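PDB 2XR1: cleavage and polyadenylation specificity factor 100 KD subunit from Methanosarcina mazei, which probably terminates transcription by cutting nascent RNA with a two-zinc nuclease site, and forms a homodimer. Local coordinates for residues A23-T28 with R45-D50; L37-E42 with T63-R68; E206-I211 with Q237-I242; S511-G516 with Y539-T544; V535-Q540 with D578-H583. One frame throughout, in Å; residues are numbered along the deposited sequence.

In the fold
Contacts 1 and 2 lie in the first KH domain, and their segments alternate along the chain. Contact 1 sets the loop before strand 30-33 on helix 44-49. Contact 2 pairs strands 36-41 and 65-69, with two helices in the chain between them. The two contacts touch at several points. Contact 3 follows in series and closes the loop between two parallel strands of the metallo-beta-lactamase domain. Further along, contact 4 joins two loops of the beta-CASP domain. Contact 5 starts on the stretch where contact 4 ends and shares Tyr539 and Gln540 with it. It leads the chain back to the metallo-beta-lactamase part, beside the zinc ions.

Contact 1 of 5, residues A23-T28 with R45-D50; sequences AGVTIT and RKFADD
Phe47 meets Val25 and Ile27 in the first KH domain (KHa). Here the loop from helix 7-18 to strand 30-33 runs past helix 44-49. The order helix, strand, strand, helix, helix, strand is that of a type II KH fold.

Phe47, Lys46 and Val25 make most of the contact. The Phe47 ring offers its outer end to the loop. Its CE1 lies 3.5 Å from Val25 CG1, and its CZ lies 4.0 Å from Ile27 CG2. Both methyl groups approach the ring at a slant. Val25 CG1 is anti to the backbone N (chi1 179°), which directs this branch at the ring and leaves CG2 near Lys46 CD, at 4.3 Å. The carbonyl O of Thr26 comes to the edge of the Phe47 ring, near its plane, 4.0 Å from CE1. This oxygen is hydrogen-bonded to Thr41 OG1. The buried ring also packs on Ile53 and Ile54 of helix 52-61 and on Thr41 of strand 36-41.

Lys46 forms the polar part. Beyond CG its chain is extended, and this carries the ammonium group to the backbone at Gly24. Glu43, outside both segments, has a carboxylate oxygen for each: OE2 pairs with Lys46 NZ in a salt bridge, and OE1 is hydrogen-bonded to Thr26 OG1. Across the segments, Lys46 NZ donates to Gly24 O at 2.8 Å, tilted 26° from the carbonyl plane.

Contact 2 of 5, residues L37-E42 with T63-R68; sequences LVLYTE and TRIAMR
Leu39 is bonded through both N and O to strand 65-68, in a parallel pairing of the central strand 36-41 with the edge strand 65-69 of the KHa sheet, part of a type II KH fold. Leu39 N donates to Ala66 O at 2.8 Å, and Leu39 O accepts from Arg68 N at 2.8 Å. Further bonds run from Ala66 N to Leu37 O and from Thr41 N to Arg68 O. The strand directions differ by 24°.

Side chains alternate between the two faces. On one, Leu37 and Ile65 lie side by side, with Leu37 CD2 and Ile65 CD1 3.8 Å apart. Leu39 CG touches Ile65 CG2 at 3.7 Å. Helices 44-49 and 52-61 lie on this face, with Leu57 against Leu39 and Ile54 against Met67. At the strand end Thr41 CG2 meets Met67 SD at 3.8 Å.

Val38, Tyr40 and Arg68 share the other face. Arg68 lies alongside Tyr40 and points the same way, with its CG 3.7 Å from Tyr40 CE1. The ring and guanidinium planes are 49° apart. Glu33, on strand 30-33, forms a salt bridge with Arg68 NH1. Tyr40 OH lies 3.2 Å above one face of the Arg68 guanidinium, offset toward its rim, and is not hydrogen-bonded to it.

Contact 3 of 5, residues E206-I211 with Q237-I242; sequences ESRILI and QIDAVI
Ile242 N donates to Leu210 O at 2.7 Å, joining strands 208-211 and 240-242 in the mixed sheet of the metallo-beta-lactamase fold. Leu210 N in turn donates to Ala240 O at 2.9 Å, nearly straight at 173°. The pairing is parallel. Before it, Asp239 N reaches Arg208 O at 2.9 Å, in the carbonyl plane. Strand 240-242 runs on towards the zinc ligands His245 and His247.

The apolar contacts fall on two faces. Ile209 CG2 meets Ile242 CD1 at 3.4 Å, on the face that packs against strands 317-320 and 323-329 of the second sheet. On the other face Leu210 and Val241 lie side by side, with Leu210 CB and Val241 CG2 4.0 Å apart.

The charged and polar side chains gather at the start of the strands. Arg208, bent at chi2 and chi3, turns back across Gln237. Its NE donates to Gln237 O at 2.8 Å, in the guanidinium plane. Asp239 OD1 is 3.9 Å from Arg208 NH2, a long salt bridge. This oxygen lies well out of the guanidinium plane, so only the charges attract. Asp239 OD2 forms a salt bridge with Arg175, its stronger partner. Pro230 of the second subunit packs on Arg208 and Gln237. Two arginines near one buried carboxylate would probably keep Asp239 ionised.

Contact 4 of 5, residues S511-G516 with Y539-T544; sequences SGMMNG and YQADGT
Met513, in the type I turn from Ser511 to Met514, faces Gln540, and Asn515 faces Thr544, the last residue of a type II turn that starts at Ala541.

Met513 carries the contact. Its chain is extended beyond CG (chi2 -178°), so the methyl end reaches across to Tyr539. Met513 CE sits over one face of the Tyr539 ring, 3.7 Å from the centroid and 24° off the normal. This is a CH-pi contact. The sulfur, oblique at 5.4 Å from the same centroid, adds a Met-aromatic contact. Met513 SD also accepts a weak hydrogen bond from Ala541 N at 3.4 Å.

The Gln540 and Met513 side chains run antiparallel past one another, with Gln540 OE1 3.5 Å from Met513 CB. The amide is held at its other end, where NE2 donates to Gly538 O. Thr544 CG2 packs on Met513 CB at 3.9 Å. Thr544 is the N-cap of helix 545-550. Its OG1 donates to Ala541 O at 2.6 Å and caps Arg547 N. Asn515 crosses Thr544 at about a right angle, and its OD1 accepts from Ile545 N.

Both loops follow parallel strands of the beta-CASP domain. The Tyr539 side chain lies about 5 Å from a zinc ion. The arrangement belongs to the cleft between the beta-CASP and metallo-beta-lactamase domains, where this nuclease family has its active site.

Contact 5 of 5, residues V535-Q540 with D578-H583; sequences VFVGYQ and DGFSGH
Val537 O receives Phe580 N at 3.0 Å where a beta-CASP strand end meets the loop that returns the chain to the metallo-beta-lactamase domain. The loop sequence around His583 is consistent with motif B of beta-CASP nucleases. The Phe580 bond runs nearly along the C=O axis, and Gly579 N adds a weak one to the same oxygen.

Phe580 CG is anti to its carbonyl carbon (chi1 -49°). The ring therefore turns back beside Val537, with CD1 3.8 Å from Val537 CB and Val537 O at the ring edge. Leu400 and Val430 also pack on it.

Asp578 CG lies opposite its own backbone N (chi1 -168°), and the carboxylate comes up against Gly538. Its OD1 is 3.2 Å from Gly538 CA and close to Tyr539 N, but makes no hydrogen bond to that nitrogen. Tyr383 OH satisfies both, since it is hydrogen-bonded to Asp578 OD1 and to Tyr539 N.

Ser581 forms an ST turn. Its OG accepts from His583 N at 3.2 Å, which fixes the backbone just before the imidazole. Ser581 CB sits at the edge of the Tyr539 ring. His583 ND1 is hydrogen-bonded to Glu380, and the ring also meets the zinc ligand His332. The Tyr539 and His583 rings are oblique, with Tyr539 CE1 3.7 Å from His583 NE2. One water joins their polar ends, 2.5 Å from Tyr539 OH and 2.6 Å from His583 NE2, at the edge of both rings.

Contact 1 of 5, residues A23-T28 with R45-D50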
# COMPACT_ATOMS: atom_id res chain seq x y z
N ALA B 23 -22.83 -20.00 44.65
CA ALA B 23 -23.72 -19.34 45.58
C ALA B 23 -22.95 -18.32 46.36
O ALA B 23 -21.81 -18.55 46.73
CB ALA B 23 -24.33 -20.35 46.53
N GLY B 24 -23.57 -17.19 46.62
CA GLY B 24 -22.99 -16.16 47.46
C GLY B 24 -22.17 -15.15 46.71
O GLY B 24 -21.80 -14.12 47.25
N VAL B 25 -21.84 -15.42 45.46
CA VAL B 25 -20.99 -14.53 44.72
C VAL B 25 -21.80 -13.79 43.68
O VAL B 25 -22.48 -14.40 42.85
CB VAL B 25 -19.84 -15.32 44.10
CG1 VAL B 25 -18.93 -14.43 43.29
CG2 VAL B 25 -19.06 -16.03 45.22
N THR B 26 -21.72 -12.46 43.72
CA THR B 26 -22.46 -11.64 42.78
C THR B 26 -21.58 -10.69 42.01
O THR B 26 -20.50 -10.33 42.46
CB THR B 26 -23.52 -10.80 43.48
OG1 THR B 26 -22.89 -9.96 44.46
CG2 THR B 26 -24.57 -11.72 44.12
N ILE B 27 -22.05 -10.31 40.83
CA ILE B 27 -21.45 -9.22 40.07
C ILE B 27 -22.52 -8.17 39.82
O ILE B 27 -23.71 -8.48 39.86
CB ILE B 27 -20.86 -9.67 38.70
CG1 ILE B 27 -21.94 -10.35 37.84
CG2 ILE B 27 -19.65 -10.52 38.92
CD1 ILE B 27 -21.52 -10.70 36.45
N THR B 28 -22.08 -6.94 39.60
CA THR B 28 -22.97 -5.83 39.24
C THR B 28 -22.99 -5.66 37.72
O THR B 28 -24.03 -5.86 37.10
CB THR B 28 -22.57 -4.50 39.96
OG1 THR B 28 -21.18 -4.21 39.74
CG2 THR B 28 -22.82 -4.59 41.43
N ARG B 45 -13.87 -9.26 47.95
CA ARG B 45 -13.18 -10.17 48.86
C ARG B 45 -13.37 -11.61 48.40
O ARG B 45 -12.46 -12.42 48.43
CB ARG B 45 -13.68 -10.01 50.30
N LYS B 46 -14.58 -11.90 47.94
CA LYS B 46 -14.95 -13.25 47.52
C LYS B 46 -14.17 -13.71 46.30
O LYS B 46 -13.95 -14.91 46.13
CB LYS B 46 -16.46 -13.31 47.26
CG LYS B 46 -17.25 -12.96 48.49
CD LYS B 46 -18.76 -13.09 48.32
CE LYS B 46 -19.46 -12.76 49.65
NZ LYS B 46 -20.79 -13.36 49.77
N PHE B 47 -13.75 -12.78 45.46
CA PHE B 47 -12.92 -13.12 44.32
C PHE B 47 -11.44 -13.15 44.69
O PHE B 47 -10.62 -13.73 43.97
CB PHE B 47 -13.11 -12.12 43.20
CG PHE B 47 -14.41 -12.25 42.47
CD1 PHE B 47 -15.59 -11.74 43.00
CD2 PHE B 47 -14.46 -12.87 41.23
CE1 PHE B 47 -16.79 -11.83 42.29
CE2 PHE B 47 -15.66 -12.97 40.55
CZ PHE B 47 -16.82 -12.45 41.07
N ALA B 48 -11.08 -12.49 45.79
CA ALA B 48 -9.70 -12.53 46.29
C ALA B 48 -9.43 -13.87 46.97
O ALA B 48 -8.30 -14.36 46.95
CB ALA B 48 -9.44 -11.38 47.27
N ASP B 49 -10.46 -14.44 47.57
CA ASP B 49 -10.34 -15.71 48.30
C ASP B 49 -10.26 -16.91 47.34
O ASP B 49 -9.43 -17.81 47.55
CB ASP B 49 -11.54 -15.91 49.26
CG ASP B 49 -11.54 -14.92 50.42
OD1 ASP B 49 -10.48 -14.77 51.08
OD2 ASP B 49 -12.60 -14.33 50.71
N ASP B 50 -11.13 -16.92 46.33
CA ASP B 50 -11.22 -18.02 45.37
C ASP B 50 -10.78 -17.55 43.99
O ASP B 50 -11.57 -16.96 43.23
CB ASP B 50 -12.67 -18.59 45.30
CG ASP B 50 -12.73 -20.06 44.82
OD1 ASP B 50 -11.66 -20.63 44.45
OD2 ASP B 50 -13.84 -20.65 44.82

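Contact 2 of 5, residues L37-E42 with T63-R68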
# COMPACT_ATOMS: atom_id res chain seq x y z
N LEU B 37 -12.43 -8.44 29.31
CA LEU B 37 -13.80 -8.44 29.81
C LEU B 37 -13.66 -8.22 31.28
O LEU B 37 -12.87 -8.90 31.92
CB LEU B 37 -14.43 -9.80 29.57
CG LEU B 37 -15.85 -9.93 30.09
CD1 LEU B 37 -16.72 -8.78 29.60
CD2 LEU B 37 -16.42 -11.30 29.68
N VAL B 38 -14.38 -7.25 31.82
CA VAL B 38 -14.23 -6.88 33.21
C VAL B 38 -15.54 -7.05 33.95
O VAL B 38 -16.54 -6.51 33.52
CB VAL B 38 -13.78 -5.45 33.34
CG1 VAL B 38 -13.95 -4.98 34.77
CG2 VAL B 38 -12.33 -5.34 32.95
N LEU B 39 -15.52 -7.81 35.06
CA LEU B 39 -16.66 -7.98 35.97
C LEU B 39 -16.54 -7.02 37.14
O LEU B 39 -15.58 -7.08 37.88
CB LEU B 39 -16.72 -9.41 36.56
CG LEU B 39 -16.45 -10.56 35.61
CD1 LEU B 39 -16.67 -11.89 36.33
CD2 LEU B 39 -17.32 -10.41 34.41
N TYR B 40 -17.55 -6.20 37.34
CA TYR B 40 -17.63 -5.40 38.53
C TYR B 40 -18.38 -6.13 39.65
O TYR B 40 -19.33 -6.85 39.39
CB TYR B 40 -18.30 -4.07 38.20
CG TYR B 40 -17.35 -3.17 37.44
CD1 TYR B 40 -16.34 -2.47 38.11
CD2 TYR B 40 -17.42 -3.07 36.04
CE1 TYR B 40 -15.45 -1.68 37.42
CE2 TYR B 40 -16.52 -2.28 35.34
CZ TYR B 40 -15.54 -1.58 36.03
OH TYR B 40 -14.64 -0.77 35.32
N THR B 41 -17.93 -5.95 40.90
CA THR B 41 -18.52 -6.64 42.04
C THR B 41 -18.52 -5.75 43.26
O THR B 41 -17.61 -4.95 43.44
CB THR B 41 -17.68 -7.89 42.36
OG1 THR B 41 -18.39 -8.77 43.25
CG2 THR B 41 -16.33 -7.48 42.98
N GLU B 42 -19.54 -5.90 44.11
CA GLU B 42 -19.57 -5.24 45.43
C GLU B 42 -18.98 -6.15 46.50
O GLU B 42 -18.94 -5.78 47.67
CB GLU B 42 -20.99 -4.84 45.79
CG GLU B 42 -21.55 -3.76 44.88
CD GLU B 42 -22.99 -3.39 45.21
OE1 GLU B 42 -23.84 -4.29 45.20
OE2 GLU B 42 -23.26 -2.20 45.48
N THR B 63 -12.00 -16.52 27.23
CA THR B 63 -11.41 -15.17 27.12
C THR B 63 -10.73 -14.69 28.40
O THR B 63 -10.85 -15.33 29.46
CB THR B 63 -12.48 -14.10 26.67
OG1 THR B 63 -12.03 -12.78 27.02
CG2 THR B 63 -13.83 -14.35 27.33
N ARG B 64 -10.01 -13.58 28.28
CA ARG B 64 -9.39 -12.92 29.43
C ARG B 64 -10.44 -12.09 30.17
O ARG B 64 -11.14 -11.26 29.57
CB ARG B 64 -8.22 -11.99 29.02
CG ARG B 64 -7.01 -12.67 28.31
CD ARG B 64 -5.61 -12.29 28.92
NE ARG B 64 -5.52 -10.95 29.55
CZ ARG B 64 -5.31 -9.78 28.91
NH1 ARG B 64 -5.19 -9.72 27.59
NH2 ARG B 64 -5.23 -8.66 29.62
N ILE B 65 -10.52 -12.33 31.48
CA ILE B 65 -11.48 -11.68 32.37
C ILE B 65 -10.78 -11.22 33.64
O ILE B 65 -10.05 -11.99 34.22
CB ILE B 65 -12.62 -12.63 32.77
CG1 ILE B 65 -13.34 -13.14 31.53
CG2 ILE B 65 -13.60 -11.91 33.70
CD1 ILE B 65 -14.65 -13.83 31.82
N ALA B 66 -11.01 -9.97 34.03
CA ALA B 66 -10.60 -9.45 35.33
C ALA B 66 -11.86 -9.05 36.13
O ALA B 66 -12.87 -8.59 35.57
CB ALA B 66 -9.66 -8.26 35.17
N MET B 67 -11.82 -9.23 37.44
CA MET B 67 -12.87 -8.67 38.26
C MET B 67 -12.34 -7.35 38.81
O MET B 67 -11.14 -7.18 38.91
CB MET B 67 -13.28 -9.67 39.36
CG MET B 67 -12.42 -9.63 40.57
SD MET B 67 -12.83 -8.25 41.64
CE MET B 67 -11.58 -8.46 42.90
N ARG B 68 -13.21 -6.40 39.12
CA ARG B 68 -12.79 -5.26 39.92
C ARG B 68 -13.88 -4.68 40.83
O ARG B 68 -15.07 -4.88 40.62
CB ARG B 68 -12.16 -4.17 39.07
CG ARG B 68 -12.62 -4.06 37.65
CD ARG B 68 -11.72 -3.07 36.87
NE ARG B 68 -11.69 -1.70 37.44
CZ ARG B 68 -11.51 -0.57 36.75
NH1 ARG B 68 -11.36 -0.60 35.43
NH2 ARG B 68 -11.50 0.60 37.38

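Contact 3 of 5, residues E206-I211 with Q237-I242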
# COMPACT_ATOMS: atom_id res chain seq x y z
N GLU B 206 -10.39 -6.59 8.05
CA GLU B 206 -11.12 -5.99 9.18
C GLU B 206 -10.22 -5.04 9.98
O GLU B 206 -10.70 -4.28 10.78
CB GLU B 206 -11.60 -7.06 10.17
CG GLU B 206 -12.22 -8.33 9.56
CD GLU B 206 -13.68 -8.17 9.12
OE1 GLU B 206 -14.32 -7.14 9.46
OE2 GLU B 206 -14.20 -9.11 8.44
N SER B 207 -8.92 -5.10 9.79
CA SER B 207 -8.08 -4.52 10.78
C SER B 207 -6.78 -3.98 10.24
O SER B 207 -6.22 -4.49 9.28
CB SER B 207 -7.81 -5.55 11.86
OG SER B 207 -9.07 -5.98 12.34
N ARG B 208 -6.32 -2.93 10.91
CA ARG B 208 -5.10 -2.24 10.57
C ARG B 208 -4.38 -1.97 11.86
O ARG B 208 -4.95 -1.40 12.78
CB ARG B 208 -5.45 -0.97 9.82
CG ARG B 208 -5.90 -1.26 8.37
CD ARG B 208 -6.93 -0.33 7.91
NE ARG B 208 -8.14 -0.41 8.74
CZ ARG B 208 -9.19 -1.21 8.54
NH1 ARG B 208 -9.24 -2.05 7.50
NH2 ARG B 208 -10.22 -1.19 9.40
N ILE B 209 -3.16 -2.49 11.94
CA ILE B 209 -2.36 -2.44 13.13
C ILE B 209 -1.09 -1.78 12.70
O ILE B 209 -0.54 -2.13 11.68
CB ILE B 209 -2.04 -3.89 13.71
CG1 ILE B 209 -3.35 -4.65 13.99
CG2 ILE B 209 -1.35 -3.82 15.01
CD1 ILE B 209 -4.38 -3.87 14.82
N LEU B 210 -0.64 -0.84 13.51
CA LEU B 210 0.61 -0.14 13.27
C LEU B 210 1.64 -0.65 14.26
O LEU B 210 1.42 -0.55 15.46
CB LEU B 210 0.38 1.36 13.45
CG LEU B 210 1.12 2.35 12.57
CD1 LEU B 210 0.95 2.12 11.09
CD2 LEU B 210 0.58 3.68 12.99
N ILE B 211 2.74 -1.23 13.77
CA ILE B 211 3.80 -1.62 14.65
C ILE B 211 4.90 -0.55 14.58
O ILE B 211 5.50 -0.34 13.52
CB ILE B 211 4.36 -3.01 14.34
CG1 ILE B 211 3.29 -4.08 14.56
CG2 ILE B 211 5.58 -3.31 15.25
CD1 ILE B 211 2.49 -4.55 13.32
N GLN B 237 -8.88 4.87 11.02
CA GLN B 237 -8.91 3.50 10.48
C GLN B 237 -7.90 2.58 11.19
O GLN B 237 -7.83 1.39 10.85
CB GLN B 237 -8.61 3.51 8.96
CG GLN B 237 -7.12 3.40 8.57
CD GLN B 237 -6.87 3.44 7.05
OE1 GLN B 237 -6.69 2.40 6.43
NE2 GLN B 237 -6.85 4.66 6.45
N ILE B 238 -7.10 3.11 12.12
CA ILE B 238 -6.11 2.29 12.78
C ILE B 238 -6.63 1.71 14.11
O ILE B 238 -6.85 2.43 15.06
CB ILE B 238 -4.79 3.04 13.07
CG1 ILE B 238 -4.27 3.76 11.83
CG2 ILE B 238 -3.78 2.07 13.54
CD1 ILE B 238 -3.74 2.85 10.77
N ASP B 239 -6.74 0.39 14.17
CA ASP B 239 -7.21 -0.29 15.36
C ASP B 239 -6.25 -0.18 16.55
O ASP B 239 -6.71 -0.05 17.71
CB ASP B 239 -7.49 -1.75 15.03
CG ASP B 239 -8.69 -1.90 14.06
OD1 ASP B 239 -8.70 -1.24 12.96
OD2 ASP B 239 -9.65 -2.67 14.41
N ALA B 240 -4.94 -0.23 16.30
CA ALA B 240 -3.96 -0.18 17.39
C ALA B 240 -2.57 0.21 16.95
O ALA B 240 -2.22 0.11 15.81
CB ALA B 240 -3.92 -1.49 18.11
N VAL B 241 -1.79 0.67 17.90
CA VAL B 241 -0.38 0.92 17.69
C VAL B 241 0.33 0.00 18.67
O VAL B 241 -0.04 -0.05 19.84
CB VAL B 241 -0.03 2.43 17.91
CG1 VAL B 241 1.44 2.65 17.88
CG2 VAL B 241 -0.72 3.31 16.80
N ILE B 242 1.31 -0.76 18.19
CA ILE B 242 2.15 -1.53 19.07
C ILE B 242 3.53 -0.89 19.15
O ILE B 242 4.13 -0.57 18.15
CB ILE B 242 2.21 -2.98 18.64
CG1 ILE B 242 0.92 -3.70 19.07
CG2 ILE B 242 3.36 -3.71 19.30
CD1 ILE B 242 -0.25 -3.50 18.20

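Contact 4 of 5, residues S511-G516 with Y539-T544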
# COMPACT_ATOMS: atom_id res chain seq x y z
N SER B 511 23.86 11.89 23.84
CA SER B 511 23.16 10.71 23.33
C SER B 511 24.11 9.72 22.71
O SER B 511 25.19 10.04 22.29
CB SER B 511 22.13 11.13 22.28
OG SER B 511 22.70 12.02 21.37
N GLY B 512 23.67 8.50 22.62
CA GLY B 512 24.54 7.39 22.20
C GLY B 512 25.25 7.40 20.87
O GLY B 512 26.12 6.57 20.67
N MET B 513 24.87 8.31 19.96
CA MET B 513 25.59 8.46 18.67
C MET B 513 26.07 9.90 18.42
O MET B 513 26.33 10.31 17.29
CB MET B 513 24.74 7.92 17.52
CG MET B 513 24.44 6.42 17.68
SD MET B 513 23.50 5.79 16.31
CE MET B 513 23.54 4.00 16.56
N MET B 514 26.17 10.65 19.52
CA MET B 514 26.74 11.99 19.54
C MET B 514 26.05 12.99 18.64
O MET B 514 26.64 14.00 18.30
CB MET B 514 28.23 11.92 19.21
CG MET B 514 29.02 11.10 20.20
SD MET B 514 30.75 10.88 19.79
CE MET B 514 31.50 12.34 20.53
N ASN B 515 24.79 12.74 18.28
CA ASN B 515 24.01 13.73 17.53
C ASN B 515 23.53 14.85 18.40
O ASN B 515 23.01 15.84 17.91
CB ASN B 515 22.85 13.09 16.72
CG ASN B 515 23.20 12.93 15.22
OD1 ASN B 515 24.34 13.18 14.81
ND2 ASN B 515 22.22 12.51 14.40
N GLY B 516 23.73 14.72 19.70
CA GLY B 516 23.53 15.84 20.60
C GLY B 516 23.56 15.40 22.04
O GLY B 516 23.92 14.27 22.35
N TYR B 539 27.23 -0.01 17.67
CA TYR B 539 27.22 0.59 16.33
C TYR B 539 26.76 2.05 16.36
O TYR B 539 25.98 2.46 17.23
CB TYR B 539 26.35 -0.20 15.34
CG TYR B 539 24.88 0.12 15.46
CD1 TYR B 539 24.13 -0.40 16.49
CD2 TYR B 539 24.26 0.95 14.56
CE1 TYR B 539 22.79 -0.09 16.64
CE2 TYR B 539 22.89 1.26 14.66
CZ TYR B 539 22.16 0.75 15.72
OH TYR B 539 20.81 1.05 15.84
N GLN B 540 27.26 2.80 15.39
CA GLN B 540 26.87 4.19 15.13
C GLN B 540 26.30 4.20 13.72
O GLN B 540 26.95 3.75 12.80
CB GLN B 540 28.09 5.09 15.18
CG GLN B 540 29.01 4.89 16.38
CD GLN B 540 28.44 5.48 17.62
OE1 GLN B 540 28.02 6.63 17.64
NE2 GLN B 540 28.39 4.69 18.68
N ALA B 541 25.08 4.69 13.56
CA ALA B 541 24.38 4.61 12.29
C ALA B 541 24.93 5.62 11.28
O ALA B 541 25.53 6.61 11.67
CB ALA B 541 22.92 4.86 12.51
N ASP B 542 24.71 5.35 10.00
CA ASP B 542 24.93 6.30 8.93
C ASP B 542 24.43 7.69 9.30
O ASP B 542 23.33 7.84 9.82
CB ASP B 542 24.15 5.88 7.68
CG ASP B 542 24.75 4.65 6.97
OD1 ASP B 542 25.88 4.20 7.32
OD2 ASP B 542 24.07 4.15 6.04
N GLY B 543 25.24 8.71 8.99
CA GLY B 543 24.82 10.10 9.12
C GLY B 543 25.00 10.68 10.51
O GLY B 543 24.76 11.85 10.73
N THR B 544 25.42 9.87 11.46
CA THR B 544 25.60 10.37 12.81
C THR B 544 26.99 10.94 13.01
O THR B 544 27.94 10.55 12.34
CB THR B 544 25.32 9.30 13.91
OG1 THR B 544 26.14 8.14 13.74
CG2 THR B 544 23.87 8.89 13.89

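Contact 5 of 5, residues V535-Q540 with D578-H583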
# COMPACT_ATOMS: atom_id res chain seq x y z
N VAL B 535 35.03 6.19 23.93
CA VAL B 535 34.76 4.75 23.83
C VAL B 535 33.44 4.49 23.15
O VAL B 535 32.39 4.80 23.69
CB VAL B 535 34.74 4.12 25.23
CG1 VAL B 535 34.68 2.59 25.16
CG2 VAL B 535 35.99 4.57 26.03
N PHE B 536 33.47 3.92 21.96
CA PHE B 536 32.23 3.49 21.30
C PHE B 536 31.87 2.06 21.67
O PHE B 536 32.61 1.14 21.38
CB PHE B 536 32.37 3.58 19.79
CG PHE B 536 32.41 4.98 19.27
CD1 PHE B 536 31.30 5.79 19.35
CD2 PHE B 536 33.55 5.49 18.67
CE1 PHE B 536 31.32 7.08 18.88
CE2 PHE B 536 33.57 6.78 18.17
CZ PHE B 536 32.45 7.57 18.28
N VAL B 537 30.69 1.87 22.27
CA VAL B 537 30.30 0.59 22.84
C VAL B 537 29.23 -0.10 22.02
O VAL B 537 28.81 -1.20 22.36
CB VAL B 537 29.77 0.73 24.25
CG1 VAL B 537 30.85 1.34 25.17
CG2 VAL B 537 28.55 1.55 24.23
N GLY B 538 28.79 0.52 20.94
CA GLY B 538 27.85 -0.11 20.04
C GLY B 538 27.92 0.54 18.66
O GLY B 538 28.55 1.60 18.52
N TYR B 539 27.23 -0.01 17.67
CA TYR B 539 27.22 0.59 16.33
C TYR B 539 26.76 2.05 16.36
O TYR B 539 25.98 2.46 17.23
CB TYR B 539 26.35 -0.20 15.34
CG TYR B 539 24.88 0.12 15.46
CD1 TYR B 539 24.13 -0.40 16.49
CD2 TYR B 539 24.26 0.95 14.56
CE1 TYR B 539 22.79 -0.09 16.64
CE2 TYR B 539 22.89 1.26 14.66
CZ TYR B 539 22.16 0.75 15.72
OH TYR B 539 20.81 1.05 15.84
N GLN B 540 27.26 2.80 15.39
CA GLN B 540 26.87 4.19 15.13
C GLN B 540 26.30 4.20 13.72
O GLN B 540 26.95 3.75 12.80
CB GLN B 540 28.09 5.09 15.18
CG GLN B 540 29.01 4.89 16.38
CD GLN B 540 28.44 5.48 17.62
OE1 GLN B 540 28.02 6.63 17.64
NE2 GLN B 540 28.39 4.69 18.68
N ASP B 578 32.67 -2.94 20.63
CA ASP B 578 31.31 -3.07 20.15
C ASP B 578 30.76 -4.33 20.79
O ASP B 578 30.61 -5.36 20.14
CB ASP B 578 31.29 -3.15 18.62
CG ASP B 578 29.88 -3.00 18.01
OD1 ASP B 578 28.90 -2.80 18.75
OD2 ASP B 578 29.77 -3.05 16.75
N GLY B 579 30.46 -4.26 22.08
CA GLY B 579 29.91 -5.40 22.78
C GLY B 579 28.67 -5.11 23.60
O GLY B 579 28.23 -5.96 24.34
N PHE B 580 28.10 -3.92 23.47
CA PHE B 580 27.02 -3.54 24.35
C PHE B 580 25.85 -2.93 23.63
O PHE B 580 25.05 -2.22 24.24
CB PHE B 580 27.56 -2.57 25.38
CG PHE B 580 28.81 -3.05 26.04
CD1 PHE B 580 30.02 -2.90 25.41
CD2 PHE B 580 28.76 -3.69 27.26
CE1 PHE B 580 31.21 -3.34 26.00
CE2 PHE B 580 29.92 -4.14 27.86
CZ PHE B 580 31.16 -3.96 27.22
N SER B 581 25.73 -3.22 22.33
CA SER B 581 24.68 -2.62 21.55
C SER B 581 23.34 -3.15 21.96
O SER B 581 22.37 -2.49 21.76
CB SER B 581 24.91 -2.89 20.06
OG SER B 581 24.79 -4.27 19.77
N GLY B 582 23.28 -4.36 22.50
CA GLY B 582 22.00 -5.02 22.80
C GLY B 582 21.30 -5.63 21.58
O GLY B 582 20.12 -5.96 21.66
N HIS B 583 22.03 -5.77 20.47
CA HIS B 583 21.56 -6.51 19.29
C HIS B 583 22.29 -7.81 19.05
O HIS B 583 23.48 -7.98 19.36
CB HIS B 583 21.79 -5.68 18.06
CG HIS B 583 20.97 -4.43 17.99
ND1 HIS B 583 19.67 -4.40 17.51
CD2 HIS B 583 21.29 -3.14 18.28
CE1 HIS B 583 19.24 -3.16 17.51
NE2 HIS B 583 20.21 -2.37 17.96
O HOH W 1 19.50 0.17 17.84